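Local coordinates for insecticidal crystal protein Cry35Ab1 (Bacillus thuringiensis, PDB 4JP0) that forms one component of a binary insecticidal toxin that, together with Cry34Ab1, kills western corn rootworm larvae, probably by acting on the midgut epithelium, at residues 240-248 / 328-336; 49-59 / 87-95. All blocks are in the same frame, centred on the assembly; numbering follows the deposited sequence.

Contact 1 (240-248 / 328-336)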
ATOM      1  N   LYS A 240       6.780  13.791   2.217  1.00 32.35           N
ATOM      2  CA  LYS A 240       6.701  13.929   3.668  1.00 33.68           C
ATOM      3  C   LYS A 240       5.265  14.123   4.133  1.00 33.68           C
ATOM      4  O   LYS A 240       4.799  13.444   5.059  1.00 33.75           O
ATOM      5  CB  LYS A 240       7.533  15.132   4.123  1.00 35.01           C
ATOM      6  CG  LYS A 240       8.921  14.808   4.648  1.00 39.31           C
ATOM      7  CD  LYS A 240       9.759  16.074   4.657  1.00 44.91           C
ATOM      8  CE  LYS A 240      10.567  16.221   5.912  1.00 48.71           C
ATOM      9  NZ  LYS A 240      10.971  17.655   6.050  1.00 48.70           N
ATOM     10  N   THR A 241       4.544  15.037   3.499  1.00 33.46           N
ATOM     11  CA  THR A 241       3.186  15.326   3.956  1.00 33.86           C
ATOM     12  C   THR A 241       2.081  14.469   3.343  1.00 32.93           C
ATOM     13  O   THR A 241       0.904  14.618   3.684  1.00 32.73           O
ATOM     14  CB  THR A 241       2.861  16.819   3.776  1.00 34.13           C
ATOM     15  OG1 THR A 241       2.889  17.155   2.377  1.00 36.87           O
ATOM     16  CG2 THR A 241       3.951  17.679   4.390  1.00 35.50           C
ATOM     17  N   THR A 242       2.449  13.575   2.457  1.00 31.40           N
ATOM     18  CA  THR A 242       1.473  12.715   1.819  1.00 30.30           C
ATOM     19  C   THR A 242       1.572  11.257   2.179  1.00 29.12           C
ATOM     20  O   THR A 242       0.945  10.849   3.087  1.00 29.57           O
ATOM     21  CB  THR A 242       1.496  12.850   0.310  1.00 30.54           C
ATOM     22  OG1 THR A 242       2.785  12.573  -0.188  1.00 29.14           O
ATOM     23  CG2 THR A 242       1.114  14.146  -0.056  1.00 32.11           C
ATOM     24  N   ILE A 243       2.395  10.513   1.485  1.00 28.03           N
ATOM     25  CA  ILE A 243       2.606   9.085   1.717  1.00 27.34           C
ATOM     26  C   ILE A 243       3.409   8.696   2.964  1.00 27.49           C
ATOM     27  O   ILE A 243       3.052   7.730   3.673  1.00 27.08           O
ATOM     28  CB  ILE A 243       3.149   8.411   0.444  1.00 27.41           C
ATOM     29  CG1 ILE A 243       3.038   6.895   0.548  1.00 28.75           C
ATOM     30  CG2 ILE A 243       4.564   8.869   0.094  1.00 27.86           C
ATOM     31  CD1 ILE A 243       2.656   6.240  -0.755  1.00 26.84           C
ATOM     32  N   ILE A 244       4.489   9.413   3.251  1.00 27.26           N
ATOM     33  CA  ILE A 244       5.246   9.070   4.436  1.00 27.12           C
ATOM     34  C   ILE A 244       4.418   9.326   5.686  1.00 27.72           C
ATOM     35  O   ILE A 244       4.234   8.446   6.511  1.00 27.73           O
ATOM     36  CB  ILE A 244       6.562   9.862   4.537  1.00 27.58           C
ATOM     37  CG1 ILE A 244       7.437   9.614   3.320  1.00 28.16           C
ATOM     38  CG2 ILE A 244       7.296   9.471   5.854  1.00 27.13           C
ATOM     39  CD1 ILE A 244       8.586  10.652   3.172  1.00 30.85           C
ATOM     40  N   ASN A 245       3.910  10.531   5.866  1.00 28.46           N
ATOM     41  CA  ASN A 245       3.217  10.754   7.136  1.00 29.08           C
ATOM     42  C   ASN A 245       1.889   9.995   7.239  1.00 27.57           C
ATOM     43  O   ASN A 245       1.388   9.793   8.335  1.00 28.00           O
ATOM     44  CB  ASN A 245       3.051  12.253   7.433  1.00 30.30           C
ATOM     45  CG  ASN A 245       4.314  12.885   8.154  1.00 34.15           C
ATOM     46  OD1 ASN A 245       5.297  12.194   8.514  1.00 36.81           O
ATOM     47  ND2 ASN A 245       4.266  14.194   8.352  1.00 36.56           N
ATOM     48  N   THR A 246       1.326   9.560   6.114  1.00 25.64           N
ATOM     49  CA  THR A 246       0.050   8.837   6.152  1.00 24.67           C
ATOM     50  C   THR A 246       0.202   7.328   6.280  1.00 23.37           C
ATOM     51  O   THR A 246      -0.536   6.705   7.027  1.00 23.21           O
ATOM     52  CB  THR A 246      -0.837   9.152   4.910  1.00 25.32           C
ATOM     53  OG1 THR A 246      -0.971  10.572   4.736  1.00 27.22           O
ATOM     54  CG2 THR A 246      -2.254   8.733   5.166  1.00 24.58           C
ATOM     55  N   LEU A 247       1.149   6.742   5.552  1.00 22.19           N
ATOM     56  CA  LEU A 247       1.335   5.288   5.534  1.00 21.50           C
ATOM     57  C   LEU A 247       2.703   4.794   5.991  1.00 22.50           C
ATOM     58  O   LEU A 247       2.898   3.595   6.145  1.00 22.45           O
ATOM     59  CB  LEU A 247       1.102   4.762   4.126  1.00 20.42           C
ATOM     60  CG  LEU A 247      -0.341   4.899   3.603  1.00 19.37           C
ATOM     61  CD1 LEU A 247      -0.393   4.556   2.132  1.00 18.61           C
ATOM     62  CD2 LEU A 247      -1.291   4.007   4.451  1.00 19.22           C
ATOM     63  N   GLY A 248       3.664   5.694   6.174  1.00 22.03           N
ATOM     64  CA  GLY A 248       4.978   5.248   6.630  1.00 23.81           C
ATOM     65  C   GLY A 248       5.878   4.635   5.558  1.00 24.17           C
ATOM     66  O   GLY A 248       6.761   3.822   5.850  1.00 24.72           O
ATOM     67  N   ILE A 328     -13.710   7.964   0.495  1.00 17.43           N
ATOM     68  CA  ILE A 328     -13.289   9.348   0.739  1.00 17.81           C
ATOM     69  C   ILE A 328     -11.767   9.400   0.656  1.00 17.83           C
ATOM     70  O   ILE A 328     -11.090   8.799   1.457  1.00 17.61           O
ATOM     71  CB  ILE A 328     -13.770   9.823   2.147  1.00 18.36           C
ATOM     72  CG1 ILE A 328     -15.302   9.850   2.170  1.00 19.02           C
ATOM     73  CG2 ILE A 328     -13.225  11.235   2.461  1.00 16.78           C
ATOM     74  CD1 ILE A 328     -15.919  10.090   3.579  1.00 20.92           C
ATOM     75  N   ARG A 329     -11.228  10.093  -0.336  1.00 18.40           N
ATOM     76  CA  ARG A 329      -9.790  10.101  -0.524  1.00 18.45           C
ATOM     77  C   ARG A 329      -9.121  10.964   0.531  1.00 19.84           C
ATOM     78  O   ARG A 329      -9.543  12.108   0.748  1.00 20.25           O
ATOM     79  CB  ARG A 329      -9.438  10.618  -1.941  1.00 18.42           C
ATOM     80  CG  ARG A 329      -8.027  10.294  -2.371  1.00 20.80           C
ATOM     81  CD  ARG A 329      -7.670  10.793  -3.797  1.00 23.08           C
ATOM     82  NE  ARG A 329      -7.735  12.247  -3.855  1.00 27.62           N
ATOM     83  CZ  ARG A 329      -8.082  12.961  -4.907  1.00 30.31           C
ATOM     84  NH1 ARG A 329      -8.382  12.380  -6.053  1.00 31.35           N
ATOM     85  NH2 ARG A 329      -8.108  14.291  -4.818  1.00 35.53           N
ATOM     86  N   ILE A 330      -8.069  10.442   1.177  1.00 19.47           N
ATOM     87  CA  ILE A 330      -7.360  11.234   2.171  1.00 19.41           C
ATOM     88  C   ILE A 330      -5.902  11.476   1.756  1.00 20.88           C
ATOM     89  O   ILE A 330      -5.201  12.250   2.393  1.00 19.62           O
ATOM     90  CB  ILE A 330      -7.442  10.625   3.595  1.00 19.81           C
ATOM     91  CG1 ILE A 330      -6.668   9.311   3.695  1.00 20.44           C
ATOM     92  CG2 ILE A 330      -8.866  10.394   3.982  1.00 19.97           C
ATOM     93  CD1 ILE A 330      -6.208   8.977   5.128  1.00 22.01           C
ATOM     94  N   MET A 331      -5.471  10.829   0.678  1.00 20.35           N
ATOM     95  CA  MET A 331      -4.104  10.971   0.232  1.00 22.25           C
ATOM     96  C   MET A 331      -3.923  10.493  -1.205  1.00 21.98           C
ATOM     97  O   MET A 331      -4.504   9.495  -1.604  1.00 21.76           O
ATOM     98  CB  MET A 331      -3.162  10.181   1.142  1.00 22.98           C
ATOM     99  CG  MET A 331      -1.701  10.541   0.866  1.00 25.82           C
ATOM    100  SD  MET A 331      -0.988   9.434  -0.368  1.00 34.47           S
ATOM    101  CE  MET A 331      -0.866   8.114   0.855  1.00 24.46           C
ATOM    102  N   GLN A 332      -3.098  11.198  -1.972  1.00 22.62           N
ATOM    103  CA  GLN A 332      -2.713  10.727  -3.301  1.00 22.51           C
ATOM    104  C   GLN A 332      -1.324  11.208  -3.606  1.00 22.76           C
ATOM    105  O   GLN A 332      -0.929  12.272  -3.144  1.00 22.96           O
ATOM    106  CB  GLN A 332      -3.626  11.290  -4.374  1.00 24.37           C
ATOM    107  CG  GLN A 332      -3.718  12.813  -4.348  1.00 27.57           C
ATOM    108  CD  GLN A 332      -4.358  13.421  -5.604  1.00 30.74           C
ATOM    109  OE1 GLN A 332      -4.495  12.761  -6.640  1.00 31.85           O
ATOM    110  NE2 GLN A 332      -4.750  14.680  -5.502  1.00 34.43           N
ATOM    111  N   ILE A 333      -0.600  10.443  -4.410  1.00 21.44           N
ATOM    112  CA  ILE A 333       0.707  10.874  -4.892  1.00 22.51           C
ATOM    113  C   ILE A 333       0.871  10.265  -6.252  1.00 22.48           C
ATOM    114  O   ILE A 333       0.500   9.099  -6.454  1.00 20.41           O
ATOM    115  CB  ILE A 333       1.865  10.463  -3.939  1.00 21.43           C
ATOM    116  CG1 ILE A 333       3.223  10.706  -4.611  1.00 23.08           C
ATOM    117  CG2 ILE A 333       1.750   9.020  -3.579  1.00 22.93           C
ATOM    118  CD1 ILE A 333       4.446  10.605  -3.646  1.00 24.98           C
ATOM    119  N   GLN A 334       1.341  11.078  -7.200  1.00 22.69           N
ATOM    120  CA  GLN A 334       1.649  10.589  -8.527  1.00 24.21           C
ATOM    121  C   GLN A 334       3.155  10.673  -8.763  1.00 24.44           C
ATOM    122  O   GLN A 334       3.807  11.628  -8.337  1.00 24.74           O
ATOM    123  CB  GLN A 334       0.931  11.392  -9.606  1.00 24.61           C
ATOM    124  CG  GLN A 334      -0.547  11.120  -9.665  1.00 26.64           C
ATOM    125  CD  GLN A 334      -1.281  11.927  -8.637  1.00 28.86           C
ATOM    126  OE1 GLN A 334      -1.002  13.128  -8.475  1.00 29.24           O
ATOM    127  NE2 GLN A 334      -2.225  11.292  -7.938  1.00 28.14           N
ATOM    128  N   THR A 335       3.705   9.644  -9.390  1.00 24.49           N
ATOM    129  CA  THR A 335       5.133   9.620  -9.719  1.00 24.19           C
ATOM    130  C   THR A 335       5.282   9.128 -11.148  1.00 24.33           C
ATOM    131  O   THR A 335       4.377   8.468 -11.663  1.00 23.57           O
ATOM    132  CB  THR A 335       5.914   8.682  -8.769  1.00 24.61           C
ATOM    133  OG1 THR A 335       5.450   7.338  -8.895  1.00 24.40           O
ATOM    134  CG2 THR A 335       5.656   9.030  -7.279  1.00 24.08           C
ATOM    135  N   SER A 336       6.407   9.452 -11.793  1.00 24.05           N
ATOM    136  CA  SER A 336       6.677   8.928 -13.124  1.00 24.28           C
ATOM    137  C   SER A 336       8.052   8.275 -13.101  1.00 25.02           C
ATOM    138  O   SER A 336       8.938   8.715 -12.388  1.00 25.14           O
ATOM    139  CB  SER A 336       6.603  10.026 -14.187  1.00 25.52           C
ATOM    140  OG  SER A 336       7.554  11.037 -13.914  1.00 25.50           O
TER

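Contact 2 (49-59 / 87-95)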
ATOM      1  N   LEU A  49      -9.084  -7.804  15.469  1.00 11.97           N
ATOM      2  CA  LEU A  49      -7.867  -8.403  14.966  1.00 13.59           C
ATOM      3  C   LEU A  49      -7.546  -7.840  13.597  1.00 13.48           C
ATOM      4  O   LEU A  49      -8.412  -7.805  12.738  1.00 13.49           O
ATOM      5  CB  LEU A  49      -8.062  -9.903  14.787  1.00 13.41           C
ATOM      6  CG  LEU A  49      -8.404 -10.728  16.011  1.00 17.31           C
ATOM      7  CD1 LEU A  49      -8.372 -12.217  15.626  1.00 18.94           C
ATOM      8  CD2 LEU A  49      -7.405 -10.421  17.113  1.00 18.89           C
ATOM      9  N   PHE A  50      -6.329  -7.349  13.412  1.00 12.65           N
ATOM     10  CA  PHE A  50      -5.866  -6.988  12.045  1.00 14.67           C
ATOM     11  C   PHE A  50      -4.769  -7.956  11.612  1.00 14.32           C
ATOM     12  O   PHE A  50      -3.882  -8.297  12.407  1.00 15.12           O
ATOM     13  CB  PHE A  50      -5.321  -5.579  12.016  1.00 14.12           C
ATOM     14  CG  PHE A  50      -6.397  -4.508  12.144  1.00 14.77           C
ATOM     15  CD1 PHE A  50      -6.489  -3.732  13.273  1.00 16.32           C
ATOM     16  CD2 PHE A  50      -7.300  -4.291  11.125  1.00 14.90           C
ATOM     17  CE1 PHE A  50      -7.428  -2.722  13.376  1.00 15.77           C
ATOM     18  CE2 PHE A  50      -8.273  -3.295  11.238  1.00 15.73           C
ATOM     19  CZ  PHE A  50      -8.320  -2.507  12.363  1.00 14.79           C
ATOM     20  N   PRO A  51      -4.816  -8.410  10.366  1.00 13.95           N
ATOM     21  CA  PRO A  51      -3.821  -9.354   9.878  1.00 15.25           C
ATOM     22  C   PRO A  51      -2.586  -8.601   9.363  1.00 16.16           C
ATOM     23  O   PRO A  51      -2.713  -7.517   8.782  1.00 15.19           O
ATOM     24  CB  PRO A  51      -4.555 -10.052   8.721  1.00 15.88           C
ATOM     25  CG  PRO A  51      -5.402  -8.905   8.105  1.00 13.65           C
ATOM     26  CD  PRO A  51      -5.775  -8.015   9.305  1.00 14.66           C
ATOM     27  N   ILE A  52      -1.414  -9.196   9.592  1.00 16.21           N
ATOM     28  CA  ILE A  52      -0.163  -8.678   9.062  1.00 16.54           C
ATOM     29  C   ILE A  52       0.593  -9.809   8.400  1.00 17.84           C
ATOM     30  O   ILE A  52       0.114 -10.961   8.330  1.00 16.51           O
ATOM     31  CB  ILE A  52       0.670  -7.982  10.169  1.00 18.07           C
ATOM     32  CG1 ILE A  52       0.986  -8.939  11.329  1.00 17.81           C
ATOM     33  CG2 ILE A  52      -0.058  -6.715  10.673  1.00 16.45           C
ATOM     34  CD1 ILE A  52       1.954  -8.305  12.374  1.00 19.78           C
ATOM     35  N   ASP A  53       1.765  -9.502   7.872  1.00 18.11           N
ATOM     36  CA  ASP A  53       2.494 -10.513   7.139  1.00 19.49           C
ATOM     37  C   ASP A  53       2.826 -11.748   7.997  1.00 20.58           C
ATOM     38  O   ASP A  53       2.852 -11.705   9.220  1.00 19.50           O
ATOM     39  CB  ASP A  53       3.806  -9.947   6.552  1.00 19.08           C
ATOM     40  CG  ASP A  53       3.592  -8.907   5.440  1.00 20.79           C
ATOM     41  OD1 ASP A  53       2.496  -8.832   4.810  1.00 18.78           O
ATOM     42  OD2 ASP A  53       4.525  -8.109   5.124  1.00 20.45           O
ATOM     43  N   ASP A  54       3.057 -12.859   7.313  1.00 20.38           N
ATOM     44  CA  ASP A  54       3.510 -14.099   7.936  1.00 22.77           C
ATOM     45  C   ASP A  54       2.558 -14.676   8.995  1.00 21.98           C
ATOM     46  O   ASP A  54       2.994 -15.132  10.068  1.00 21.04           O
ATOM     47  CB  ASP A  54       4.950 -13.931   8.472  1.00 23.32           C
ATOM     48  CG  ASP A  54       5.931 -13.427   7.401  1.00 28.71           C
ATOM     49  OD1 ASP A  54       6.031 -14.049   6.327  1.00 32.98           O
ATOM     50  OD2 ASP A  54       6.662 -12.407   7.549  1.00 35.58           O
ATOM     51  N   ASP A  55       1.268 -14.645   8.670  1.00 22.13           N
ATOM     52  CA  ASP A  55       0.237 -15.268   9.478  1.00 22.38           C
ATOM     53  C   ASP A  55       0.264 -14.782  10.929  1.00 21.59           C
ATOM     54  O   ASP A  55       0.160 -15.569  11.878  1.00 22.56           O
ATOM     55  CB  ASP A  55       0.340 -16.794   9.401  0.50 23.17           C
ATOM     56  CG  ASP A  55       0.355 -17.315   7.964  0.50 24.45           C
ATOM     57  OD1 ASP A  55      -0.495 -16.901   7.141  0.50 26.14           O
ATOM     58  OD2 ASP A  55       1.187 -18.144   7.565  0.50 27.80           O
ATOM     59  N   GLN A  56       0.424 -13.480  11.104  1.00 19.50           N
ATOM     60  CA  GLN A  56       0.384 -12.876  12.444  1.00 18.67           C
ATOM     61  C   GLN A  56      -0.729 -11.850  12.533  1.00 17.67           C
ATOM     62  O   GLN A  56      -1.347 -11.530  11.515  1.00 17.08           O
ATOM     63  CB  GLN A  56       1.706 -12.232  12.796  1.00 18.13           C
ATOM     64  CG  GLN A  56       2.819 -13.266  13.060  1.00 21.04           C
ATOM     65  CD  GLN A  56       4.155 -12.585  13.323  1.00 22.29           C
ATOM     66  OE1 GLN A  56       4.721 -11.967  12.440  1.00 31.14           O
ATOM     67  NE2 GLN A  56       4.643 -12.693  14.520  1.00 26.52           N
ATOM     68  N   TYR A  57      -0.974 -11.344  13.744  1.00 15.93           N
ATOM     69  CA  TYR A  57      -2.049 -10.413  13.971  1.00 16.53           C
ATOM     70  C   TYR A  57      -1.647  -9.299  14.913  1.00 16.34           C
ATOM     71  O   TYR A  57      -0.735  -9.484  15.741  1.00 14.85           O
ATOM     72  CB  TYR A  57      -3.221 -11.113  14.676  1.00 16.14           C
ATOM     73  CG  TYR A  57      -3.777 -12.269  13.918  1.00 18.89           C
ATOM     74  CD1 TYR A  57      -3.282 -13.546  14.113  1.00 20.44           C
ATOM     75  CD2 TYR A  57      -4.767 -12.081  12.972  1.00 18.35           C
ATOM     76  CE1 TYR A  57      -3.776 -14.617  13.432  1.00 21.36           C
ATOM     77  CE2 TYR A  57      -5.276 -13.159  12.278  1.00 23.89           C
ATOM     78  CZ  TYR A  57      -4.773 -14.431  12.514  1.00 25.69           C
ATOM     79  OH  TYR A  57      -5.256 -15.524  11.824  1.00 25.22           O
ATOM     80  N   ILE A  58      -2.382  -8.180  14.814  1.00 13.41           N
ATOM     81  CA  ILE A  58      -2.294  -7.092  15.786  1.00 13.64           C
ATOM     82  C   ILE A  58      -3.635  -7.135  16.510  1.00 13.60           C
ATOM     83  O   ILE A  58      -4.691  -7.223  15.867  1.00 13.88           O
ATOM     84  CB  ILE A  58      -2.151  -5.722  15.086  1.00 14.10           C
ATOM     85  CG1 ILE A  58      -0.855  -5.667  14.266  1.00 16.70           C
ATOM     86  CG2 ILE A  58      -2.177  -4.617  16.133  1.00 15.03           C
ATOM     87  CD1 ILE A  58       0.420  -5.876  15.138  1.00 17.76           C
ATOM     88  N   ILE A  59      -3.622  -7.104  17.832  1.00 11.87           N
ATOM     89  CA  ILE A  59      -4.884  -7.148  18.594  1.00 12.35           C
ATOM     90  C   ILE A  59      -5.182  -5.724  19.114  1.00 13.15           C
ATOM     91  O   ILE A  59      -4.417  -5.156  19.956  1.00 12.85           O
ATOM     92  CB  ILE A  59      -4.741  -8.133  19.763  1.00 12.85           C
ATOM     93  CG1 ILE A  59      -4.308  -9.523  19.242  1.00 14.38           C
ATOM     94  CG2 ILE A  59      -6.061  -8.152  20.592  1.00 11.54           C
ATOM     95  CD1 ILE A  59      -4.095 -10.611  20.372  1.00 15.53           C
ATOM     96  N   SER A  87       8.153  -5.343  17.490  1.00 28.32           N
ATOM     97  CA  SER A  87       7.847  -6.778  17.416  1.00 28.30           C
ATOM     98  C   SER A  87       6.960  -7.273  18.559  1.00 27.25           C
ATOM     99  O   SER A  87       6.202  -8.237  18.397  1.00 26.82           O
ATOM    100  CB  SER A  87       9.133  -7.612  17.341  1.00 28.66           C
ATOM    101  OG  SER A  87       9.678  -7.873  18.629  1.00 30.82           O
ATOM    102  N   ILE A  88       7.031  -6.582  19.691  1.00 25.49           N
ATOM    103  CA  ILE A  88       6.269  -6.993  20.868  1.00 22.57           C
ATOM    104  C   ILE A  88       4.804  -6.722  20.755  1.00 20.72           C
ATOM    105  O   ILE A  88       4.099  -6.853  21.752  1.00 19.56           O
ATOM    106  CB  ILE A  88       6.744  -6.231  22.093  1.00 24.88           C
ATOM    107  CG1 ILE A  88       6.429  -4.731  21.894  1.00 23.95           C
ATOM    108  CG2 ILE A  88       8.217  -6.515  22.383  1.00 25.00           C
ATOM    109  CD1 ILE A  88       6.401  -3.877  23.215  1.00 24.38           C
ATOM    110  N   GLN A  89       4.334  -6.247  19.605  1.00 17.84           N
ATOM    111  CA  GLN A  89       2.898  -6.091  19.445  1.00 17.84           C
ATOM    112  C   GLN A  89       2.342  -7.135  18.479  1.00 17.01           C
ATOM    113  O   GLN A  89       1.169  -7.106  18.152  1.00 16.41           O
ATOM    114  CB  GLN A  89       2.574  -4.692  18.952  1.00 17.42           C
ATOM    115  CG  GLN A  89       2.952  -3.616  19.979  1.00 18.05           C
ATOM    116  CD  GLN A  89       2.786  -2.223  19.436  1.00 17.81           C
ATOM    117  OE1 GLN A  89       2.607  -2.043  18.239  1.00 16.72           O
ATOM    118  NE2 GLN A  89       2.858  -1.238  20.301  1.00 17.28           N
ATOM    119  N   LYS A  90       3.194  -8.040  17.996  1.00 16.50           N
ATOM    120  CA  LYS A  90       2.728  -9.063  17.023  1.00 17.26           C
ATOM    121  C   LYS A  90       2.314 -10.385  17.683  1.00 16.82           C
ATOM    122  O   LYS A  90       2.990 -10.881  18.592  1.00 17.33           O
ATOM    123  CB  LYS A  90       3.811  -9.343  15.966  1.00 17.17           C
ATOM    124  CG  LYS A  90       4.248  -8.095  15.167  1.00 18.77           C
ATOM    125  CD  LYS A  90       5.137  -8.509  13.973  1.00 23.15           C
ATOM    126  CE  LYS A  90       6.506  -8.890  14.463  1.00 24.99           C
ATOM    127  NZ  LYS A  90       7.510  -9.279  13.352  1.00 29.11           N
ATOM    128  N   TRP A  91       1.223 -10.973  17.225  1.00 16.18           N
ATOM    129  CA  TRP A  91       0.706 -12.197  17.837  1.00 16.64           C
ATOM    130  C   TRP A  91       0.452 -13.284  16.810  1.00 17.61           C
ATOM    131  O   TRP A  91       0.213 -12.992  15.629  1.00 16.28           O
ATOM    132  CB  TRP A  91      -0.634 -11.894  18.563  1.00 16.38           C
ATOM    133  CG  TRP A  91      -0.454 -10.815  19.591  1.00 16.66           C
ATOM    134  CD1 TRP A  91      -0.524  -9.476  19.395  1.00 16.46           C
ATOM    135  CD2 TRP A  91      -0.112 -11.011  20.957  1.00 16.43           C
ATOM    136  NE1 TRP A  91      -0.253  -8.815  20.567  1.00 16.23           N
ATOM    137  CE2 TRP A  91      -0.005  -9.743  21.549  1.00 17.14           C
ATOM    138  CE3 TRP A  91       0.103 -12.146  21.749  1.00 15.88           C
ATOM    139  CZ2 TRP A  91       0.300  -9.567  22.903  1.00 17.50           C
ATOM    140  CZ3 TRP A  91       0.404 -11.975  23.093  1.00 16.49           C
ATOM    141  CH2 TRP A  91       0.521 -10.702  23.648  1.00 17.44           C
ATOM    142  N   GLN A  92       0.502 -14.536  17.280  1.00 17.76           N
ATOM    143  CA  GLN A  92       0.066 -15.694  16.521  1.00 19.22           C
ATOM    144  C   GLN A  92      -1.107 -16.248  17.283  1.00 19.26           C
ATOM    145  O   GLN A  92      -1.087 -16.222  18.512  1.00 18.42           O
ATOM    146  CB  GLN A  92       1.163 -16.768  16.431  1.00 20.23           C
ATOM    147  CG  GLN A  92       2.265 -16.413  15.474  1.00 25.10           C
ATOM    148  CD  GLN A  92       3.356 -17.457  15.459  1.00 31.44           C
ATOM    149  OE1 GLN A  92       4.515 -17.137  15.701  1.00 38.31           O
ATOM    150  NE2 GLN A  92       2.989 -18.725  15.196  1.00 34.15           N
ATOM    151  N   ILE A  93      -2.151 -16.698  16.584  1.00 19.04           N
ATOM    152  CA  ILE A  93      -3.301 -17.314  17.264  1.00 20.20           C
ATOM    153  C   ILE A  93      -3.429 -18.699  16.679  1.00 21.64           C
ATOM    154  O   ILE A  93      -3.693 -18.857  15.497  1.00 22.65           O
ATOM    155  CB  ILE A  93      -4.548 -16.461  17.029  1.00 21.08           C
ATOM    156  CG1 ILE A  93      -4.301 -15.070  17.598  1.00 19.50           C
ATOM    157  CG2 ILE A  93      -5.751 -17.050  17.708  1.00 19.96           C
ATOM    158  CD1 ILE A  93      -5.507 -14.149  17.402  1.00 23.85           C
ATOM    159  N   LYS A  94      -3.189 -19.707  17.508  1.00 20.93           N
ATOM    160  CA  LYS A  94      -3.003 -21.067  17.048  1.00 22.55           C
ATOM    161  C   LYS A  94      -4.144 -21.939  17.528  1.00 22.39           C
ATOM    162  O   LYS A  94      -4.351 -22.055  18.718  1.00 20.46           O
ATOM    163  CB  LYS A  94      -1.698 -21.606  17.666  1.00 22.15           C
ATOM    164  CG  LYS A  94      -0.474 -20.677  17.528  1.00 25.93           C
ATOM    165  CD  LYS A  94       0.873 -21.377  17.935  1.00 25.54           C
ATOM    166  CE  LYS A  94       0.916 -21.713  19.455  1.00 26.45           C
ATOM    167  NZ  LYS A  94       2.106 -22.594  19.855  1.00 29.07           N
ATOM    168  N   ALA A  95      -4.882 -22.542  16.597  1.00 24.15           N
ATOM    169  CA  ALA A  95      -5.946 -23.471  16.966  1.00 25.47           C
ATOM    170  C   ALA A  95      -5.387 -24.637  17.789  1.00 27.13           C
ATOM    171  O   ALA A  95      -4.345 -25.226  17.430  1.00 25.71           O
ATOM    172  CB  ALA A  95      -6.632 -24.007  15.720  1.00 27.33           C
TER
HETATM  173  O   HOH W   1      -1.251 -17.041  13.721  1.00 16.97           O
HETATM  174  O   HOH W   2      -4.154 -17.993  12.591  1.00 37.36           O
HETATM  175  O   HOH W   3      -1.124  -6.239  19.180  1.00 13.68           O

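Contact 1 (240-248 / 328-336)
Helix 240-247 lies over strand 328-336 with Thr-242 and Met-331 nearest, the short axes passing 7.6 Å apart and their N-to-C directions 122° from each other. Met-331 contributes the largest share of the contact. Its CG stands anti to the backbone N (chi1 -169°), and the chain then bends at both following torsions, which carries the methyl group along the side of the helix that faces the strand. CG lies 3.5 Å from the carbonyl O of Thr-242, while CE comes 3.7 Å from Ile-243 CA and 3.8 Å from Leu-247 CD1. Further along the strand Ile-333 crosses Ile-243 at about a right angle, branch against branch: Ile-333 CG2 is 4.1 Å from Ile-243 CD1, and Ile-333 CD1 meets Ile-243 CG2. At the other end Thr-246 CG2 touches Ile-330 CD1 at 4.0 Å. A classic beta bulge sets Ile-330 and Met-331 together opposite Leu-320 of strand 307-323, and Leu-320 also touches Thr-246 and Leu-247. The threonine hydroxyls at the contact find their partners on or just before the helix. Thr-246 OG1 donates to Thr-242 O at 2.5 Å, so short that the exact length is doubtful; Thr-242 OG1 is bonded to the carbonyl of Asp-238. With its hydroxyls apparently engaged in this way, the helix offers the strand chiefly carbon, and van der Waals packing, mostly of carbon on carbon, joins it to the strand that is outermost, within this chain, in the four-stranded antiparallel sheet of the toxin_10 region.

Contact 2 (49-59 / 87-95)
Tyr-57 and Trp-91 exchange two backbone hydrogen bonds as an antiparallel hydrogen-bonded pair: Tyr-57 N gives to Trp-91 O at 2.8 Å, and Trp-91 N returns one to Tyr-57 O at 2.9 Å. The bridge is a single one, consistent with the 110° between the N-to-C directions of short strands 56-59 and 91-95, and water takes over on its flanks. One water donates to Asp-55 O and accepts from Ile-93 N. A second donates to Ile-93 O and bonds Tyr-57 OH, which is also bonded to Leu-2 N. The third accepts from Ile-59 N at 3.0 Å, donates to Gln-89 O, and takes a weak bond from Trp-91 NE1 at the indole edge. Gln-89's side-chain amide turns to Ser-83, Asn-71 and Thr-81.

Apolar groups fill in between. Ile-59 CD1 sits over one face of the indole, 3.9 Å from the centroid of the five-membered ring of Trp-91, a CH-pi contact. Ile-93 reaches Leu-49 tip to tip, CD1 to CD1 at 3.9 Å, and its CG1 meets Tyr-57 CD1 obliquely to the ring, the two side chains crossing at about a right angle. Ile-52 CD1 lies 3.6 Å from Lys-90 CD, across the aliphatic chain of that lysine. Splayed hairpins, each paired within itself (43-52 with 56-61, 91-96 with 99-104) and joined by a brief bridge, waters and packed side chains, fit the beta-trefoil of the ricin B-type lectin domain.

The two contacts lie in different parts of the chain, their centres about 26 Å apart and their nearest atoms about 12 Å apart, and they share no helix or strand. Contact 2 closes in sequence before contact 1 opens. Both are partly buried, yet they solve the joining of elements differently. Contact 1, nearer the centre of the chain, sets a helix on a sheet in the toxin region and relies on carbon surfaces, the hydroxyls beside it being bonded to carbonyls of the helix or the residues just before it. Contact 2, in the lectin domain, brings strand to strand, buries more surface, and combines direct backbone bonds with bridging waters and an aromatic face.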